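Local coordinates for protein cyclic GMP-AMP synthase-like receptor (Tribolium castaneum, PDB 7LT2) that senses double-stranded RNA and, as a nucleotidyltransferase, makes the cyclic dinucleotide 2',3'-cGAMP from ATP and GTP in innate immune signalling, at residues A[285-290]-A[313-318]; A[319-324]-A[330-335]. All coordinates share one frame; numbering follows the deposited sequence.

Both contacts lie in the Mab-21 HhH/H2TH-like region and follow one another along the chain, neither nested nor crossed. Contact 1 closes first: 22 residues separate 285-290, on helix 278-291, from 313-318, in the last turns of helix 301-318, and His287 meets Phe315. Contact 2 opens as that helix ends, pairing 319-324 with 330-335 across five residues within the loop that leads to helix 337-354. The two are joined directly, because His287 reaches the loop of contact 2 and Phe315 O probably accepts from Ser320 N. Together they tie the loop back onto helix 278-291, whose C-terminal end contributes to the manganese site.

Contact 1 (A[285-290]-A[313-318]); sequences FLHIIE and NEFIAD
His287 and Phe315 are the one close pair between 285-290 and 313-318, one aromatic residue from each, their CA atoms 10.3 Å apart; the parent helices also meet farther back, where Ile288 and Phe285 touch Thr308. Along 313-318, Asn313 O takes the N-H of Ala317, and Phe315 bridges the gap. Its CB already points at helix 278-291, and the first torsion, with CG beside the backbone N and anti to the carbonyl carbon (chi1 -81°), sets the ring so that its CZ/CE1 end leads. Phe315 CZ sits 3.9 Å from His287 CB, at the root of the imidazole, and Phe315 CE1 reaches 4.2 Å from His287 CD2. The rings are turned only 23° from parallel, yet are slid so far past each other, with centroids 5.7 Å apart, that they barely overlap; this is a glancing aromatic contact, not a full stack. Ile316 next packs on Ser344 and Ile276, and Ala317 also touches Ser344, so this part of the helix faces a third helix as well. At Asp318 the backbone N still bonds to Glu314 O. The imidazole has further partners: NE2 hydrogen-bonds to Pro322 O and the ring packs edge-to-face with Tyr324. Farther along the same helix, Ile289 and Glu290 belong to the manganese site, but the His287 side chain is about 10 Å from the ion. The contact is thus small and apolar, burying 99 Å² in all. Because a carbonyl oxygen can only accept, NE2 must carry a proton in its bond to Pro322, and that bond, rather than Phe315, probably fixes the rotation of the imidazole.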
# COMPACT_ATOMS: atom_id res chain seq x y z
N PHE A 285 9.91 9.29 -6.88
CA PHE A 285 11.07 8.40 -6.93
C PHE A 285 10.98 7.38 -8.06
O PHE A 285 12.01 7.02 -8.64
CB PHE A 285 11.28 7.70 -5.58
CG PHE A 285 12.13 8.49 -4.62
CD1 PHE A 285 11.58 9.54 -3.90
CD2 PHE A 285 13.48 8.21 -4.48
CE1 PHE A 285 12.37 10.28 -3.03
CE2 PHE A 285 14.27 8.94 -3.61
CZ PHE A 285 13.71 9.98 -2.89
N LEU A 286 9.77 6.92 -8.40
CA LEU A 286 9.63 6.08 -9.59
C LEU A 286 10.10 6.81 -10.84
O LEU A 286 10.80 6.24 -11.68
CB LEU A 286 8.17 5.62 -9.76
CG LEU A 286 7.59 4.69 -8.70
CD1 LEU A 286 6.13 4.41 -9.00
CD2 LEU A 286 8.38 3.39 -8.62
N HIS A 287 9.74 8.09 -10.97
CA HIS A 287 10.24 8.89 -12.10
C HIS A 287 11.75 9.05 -12.03
O HIS A 287 12.43 8.98 -13.06
CB HIS A 287 9.55 10.25 -12.12
CG HIS A 287 8.11 10.19 -12.49
ND1 HIS A 287 7.68 9.70 -13.70
CD2 HIS A 287 7.00 10.55 -11.80
CE1 HIS A 287 6.36 9.77 -13.75
NE2 HIS A 287 5.92 10.28 -12.62
N ILE A 288 12.29 9.29 -10.84
CA ILE A 288 13.74 9.45 -10.70
C ILE A 288 14.46 8.15 -11.05
O ILE A 288 15.52 8.17 -11.70
CB ILE A 288 14.10 9.93 -9.28
CG1 ILE A 288 13.55 11.33 -9.04
CG2 ILE A 288 15.61 9.92 -9.07
CD1 ILE A 288 13.82 11.85 -7.66
N ILE A 289 13.90 7.00 -10.65
CA ILE A 289 14.48 5.72 -11.04
C ILE A 289 14.56 5.61 -12.56
O ILE A 289 15.56 5.14 -13.11
CB ILE A 289 13.65 4.55 -10.45
CG1 ILE A 289 13.91 4.40 -8.95
CG2 ILE A 289 13.97 3.24 -11.18
CD1 ILE A 289 12.89 3.50 -8.27
N GLU A 290 13.50 6.03 -13.25
CA GLU A 290 13.48 5.95 -14.71
C GLU A 290 14.52 6.88 -15.33
O GLU A 290 15.14 6.54 -16.34
CB GLU A 290 12.08 6.27 -15.23
CG GLU A 290 11.97 6.39 -16.75
CD GLU A 290 12.24 5.08 -17.49
OE1 GLU A 290 12.29 4.01 -16.85
OE2 GLU A 290 12.40 5.13 -18.73
N ASN A 313 11.42 18.93 -5.21
CA ASN A 313 10.97 20.32 -5.21
C ASN A 313 10.58 20.79 -6.60
O ASN A 313 9.64 21.58 -6.75
CB ASN A 313 12.05 21.22 -4.62
CG ASN A 313 11.50 22.56 -4.17
OD1 ASN A 313 10.31 22.69 -3.90
ND2 ASN A 313 12.36 23.56 -4.10
N GLU A 314 11.29 20.33 -7.64
CA GLU A 314 10.95 20.75 -9.00
C GLU A 314 9.59 20.23 -9.44
O GLU A 314 8.85 20.92 -10.15
CB GLU A 314 12.04 20.30 -9.98
CG GLU A 314 13.40 20.92 -9.73
CD GLU A 314 13.42 22.42 -9.95
OE1 GLU A 314 12.49 22.95 -10.59
OE2 GLU A 314 14.37 23.08 -9.47
N PHE A 315 9.24 19.00 -9.04
CA PHE A 315 7.90 18.49 -9.30
C PHE A 315 6.85 19.36 -8.62
O PHE A 315 5.84 19.72 -9.23
CB PHE A 315 7.77 17.05 -8.80
CG PHE A 315 8.32 16.02 -9.76
CD1 PHE A 315 7.53 15.53 -10.79
CD2 PHE A 315 9.60 15.52 -9.61
CE1 PHE A 315 8.03 14.57 -11.67
CE2 PHE A 315 10.10 14.57 -10.47
CZ PHE A 315 9.31 14.09 -11.51
N ILE A 316 7.07 19.70 -7.35
CA ILE A 316 6.11 20.51 -6.61
C ILE A 316 6.00 21.89 -7.24
O ILE A 316 4.89 22.41 -7.46
CB ILE A 316 6.51 20.60 -5.13
CG1 ILE A 316 6.53 19.21 -4.49
CG2 ILE A 316 5.57 21.52 -4.37
CD1 ILE A 316 5.17 18.56 -4.42
N ALA A 317 7.14 22.52 -7.55
CA ALA A 317 7.13 23.83 -8.18
C ALA A 317 6.41 23.80 -9.52
O ALA A 317 5.65 24.72 -9.85
CB ALA A 317 8.56 24.34 -8.35
N ASP A 318 6.65 22.75 -10.31
CA ASP A 318 5.95 22.58 -11.58
C ASP A 318 4.48 22.25 -11.39
O ASP A 318 3.71 22.30 -12.36
CB ASP A 318 6.64 21.48 -12.40
CG ASP A 318 6.17 21.43 -13.84
OD1 ASP A 318 6.23 22.48 -14.53
OD2 ASP A 318 5.77 20.34 -14.29

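Contact 2 (A[319-324]-A[330-335]); sequences QSIPYY and NLIGHL
Asn330 spans the backbone of Gln319, Ser320 and Ile321 with a single carboxamide. From CB the chain runs to CG anti to the backbone N (chi1 178°), with Asn330 CG 3.9 Å from Ser320 CA. Beyond it, Asn330 OD1 accepts two N-H groups: Ile321 N at 3.0 Å across the contact, and Ile332 N at 3.2 Å, which closes an Asx turn. Both lie well out of the carbonyl plane, one on each side, off its lone pairs. Asn330 ND2 gives a straighter bond (165°) to Gln319 O, on a lone pair in that carbonyl's plane. This bond, in the amide plane, and the two N-H groups on opposite faces of OD1 fix the rotation of the amide. Leu331 N adds a bond to Ile321 O at 2.9 Å, next to the lone bridge between Pro322 and Asn330. Apolar contacts flank the bridge: Ile332 CD1 lies 3.6 Å from Ile321 CG1, and Leu331 CD2 3.9 Å from Tyr323 CB. The loop rests on Thr283, Tyr279 and Tyr280 of helix 278-291, on Leu340 of helix 337-354 and on Phe244, just after strand 240-243; Tyr279, Tyr280 and Phe244 are nucleotide-site residues by similarity, so it probably borders that pocket.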
# COMPACT_ATOMS: atom_id res chain seq x y z
N GLN A 319 4.07 21.92 -10.16
CA GLN A 319 2.68 21.61 -9.83
C GLN A 319 2.15 20.42 -10.62
O GLN A 319 0.97 20.35 -10.97
CB GLN A 319 1.78 22.84 -10.00
CG GLN A 319 2.27 24.02 -9.16
CD GLN A 319 1.36 25.23 -9.22
OE1 GLN A 319 0.31 25.21 -9.87
NE2 GLN A 319 1.76 26.30 -8.54
N SER A 320 3.03 19.45 -10.90
CA SER A 320 2.62 18.26 -11.64
C SER A 320 3.45 17.07 -11.17
O SER A 320 4.68 17.11 -11.22
CB SER A 320 2.79 18.46 -13.15
OG SER A 320 2.55 17.25 -13.85
N ILE A 321 2.77 16.03 -10.70
CA ILE A 321 3.39 14.73 -10.46
C ILE A 321 2.58 13.71 -11.25
O ILE A 321 1.55 13.22 -10.75
CB ILE A 321 3.44 14.38 -8.97
CG1 ILE A 321 4.22 15.44 -8.19
CG2 ILE A 321 4.08 13.00 -8.77
CD1 ILE A 321 4.31 15.18 -6.69
N PRO A 322 2.97 13.40 -12.48
CA PRO A 322 2.20 12.43 -13.27
C PRO A 322 2.18 11.07 -12.58
O PRO A 322 3.20 10.59 -12.09
CB PRO A 322 2.95 12.38 -14.60
CG PRO A 322 3.72 13.66 -14.66
CD PRO A 322 4.09 13.97 -13.24
N TYR A 323 0.99 10.48 -12.52
CA TYR A 323 0.86 9.07 -12.18
C TYR A 323 1.84 8.27 -13.03
O TYR A 323 1.88 8.43 -14.26
CB TYR A 323 -0.59 8.63 -12.40
CG TYR A 323 -0.93 7.20 -12.05
CD1 TYR A 323 -0.43 6.59 -10.90
CD2 TYR A 323 -1.81 6.47 -12.84
CE1 TYR A 323 -0.77 5.28 -10.58
CE2 TYR A 323 -2.15 5.17 -12.53
CZ TYR A 323 -1.63 4.58 -11.41
OH TYR A 323 -1.99 3.28 -11.11
N TYR A 324 2.66 7.45 -12.38
CA TYR A 324 3.76 6.81 -13.10
C TYR A 324 3.26 5.87 -14.19
O TYR A 324 3.93 5.70 -15.22
CB TYR A 324 4.65 6.05 -12.10
CG TYR A 324 5.80 5.31 -12.74
CD1 TYR A 324 6.91 6.00 -13.22
CD2 TYR A 324 5.79 3.92 -12.85
CE1 TYR A 324 7.97 5.32 -13.81
CE2 TYR A 324 6.84 3.24 -13.42
CZ TYR A 324 7.93 3.95 -13.90
OH TYR A 324 8.98 3.28 -14.48
N ASN A 330 -2.64 13.64 -13.19
CA ASN A 330 -1.75 14.46 -12.37
C ASN A 330 -2.14 14.25 -10.91
O ASN A 330 -3.20 14.69 -10.47
CB ASN A 330 -1.84 15.93 -12.77
CG ASN A 330 -0.96 16.84 -11.91
OD1 ASN A 330 -0.20 16.39 -11.06
ND2 ASN A 330 -1.07 18.14 -12.15
N LEU A 331 -1.26 13.57 -10.16
CA LEU A 331 -1.60 13.17 -8.79
C LEU A 331 -1.85 14.37 -7.88
O LEU A 331 -2.57 14.25 -6.89
CB LEU A 331 -0.49 12.30 -8.21
CG LEU A 331 -0.29 10.94 -8.89
CD1 LEU A 331 0.79 10.13 -8.18
CD2 LEU A 331 -1.60 10.17 -8.95
N ILE A 332 -1.27 15.53 -8.20
CA ILE A 332 -1.49 16.72 -7.40
C ILE A 332 -2.28 17.78 -8.18
O ILE A 332 -2.27 18.95 -7.81
CB ILE A 332 -0.17 17.30 -6.86
CG1 ILE A 332 0.79 17.62 -8.00
CG2 ILE A 332 0.46 16.34 -5.87
CD1 ILE A 332 2.07 18.30 -7.53
N GLY A 333 -2.96 17.37 -9.24
CA GLY A 333 -3.76 18.30 -10.02
C GLY A 333 -4.89 18.93 -9.23
O GLY A 333 -5.39 20.00 -9.62
N HIS A 334 -5.30 18.31 -8.12
CA HIS A 334 -6.38 18.83 -7.30
C HIS A 334 -5.92 19.81 -6.23
O HIS A 334 -6.76 20.46 -5.60
CB HIS A 334 -7.13 17.67 -6.63
CG HIS A 334 -6.27 16.86 -5.71
ND1 HIS A 334 -5.29 16.00 -6.17
CD2 HIS A 334 -6.22 16.78 -4.36
CE1 HIS A 334 -4.69 15.43 -5.15
NE2 HIS A 334 -5.23 15.89 -4.03
N LEU A 335 -4.61 19.94 -6.01
CA LEU A 335 -4.11 20.85 -4.98
C LEU A 335 -3.99 22.27 -5.53
O LEU A 335 -3.62 22.48 -6.68
CB LEU A 335 -2.76 20.38 -4.46
CG LEU A 335 -2.79 19.05 -3.71
CD1 LEU A 335 -1.38 18.68 -3.27
CD2 LEU A 335 -3.72 19.13 -2.51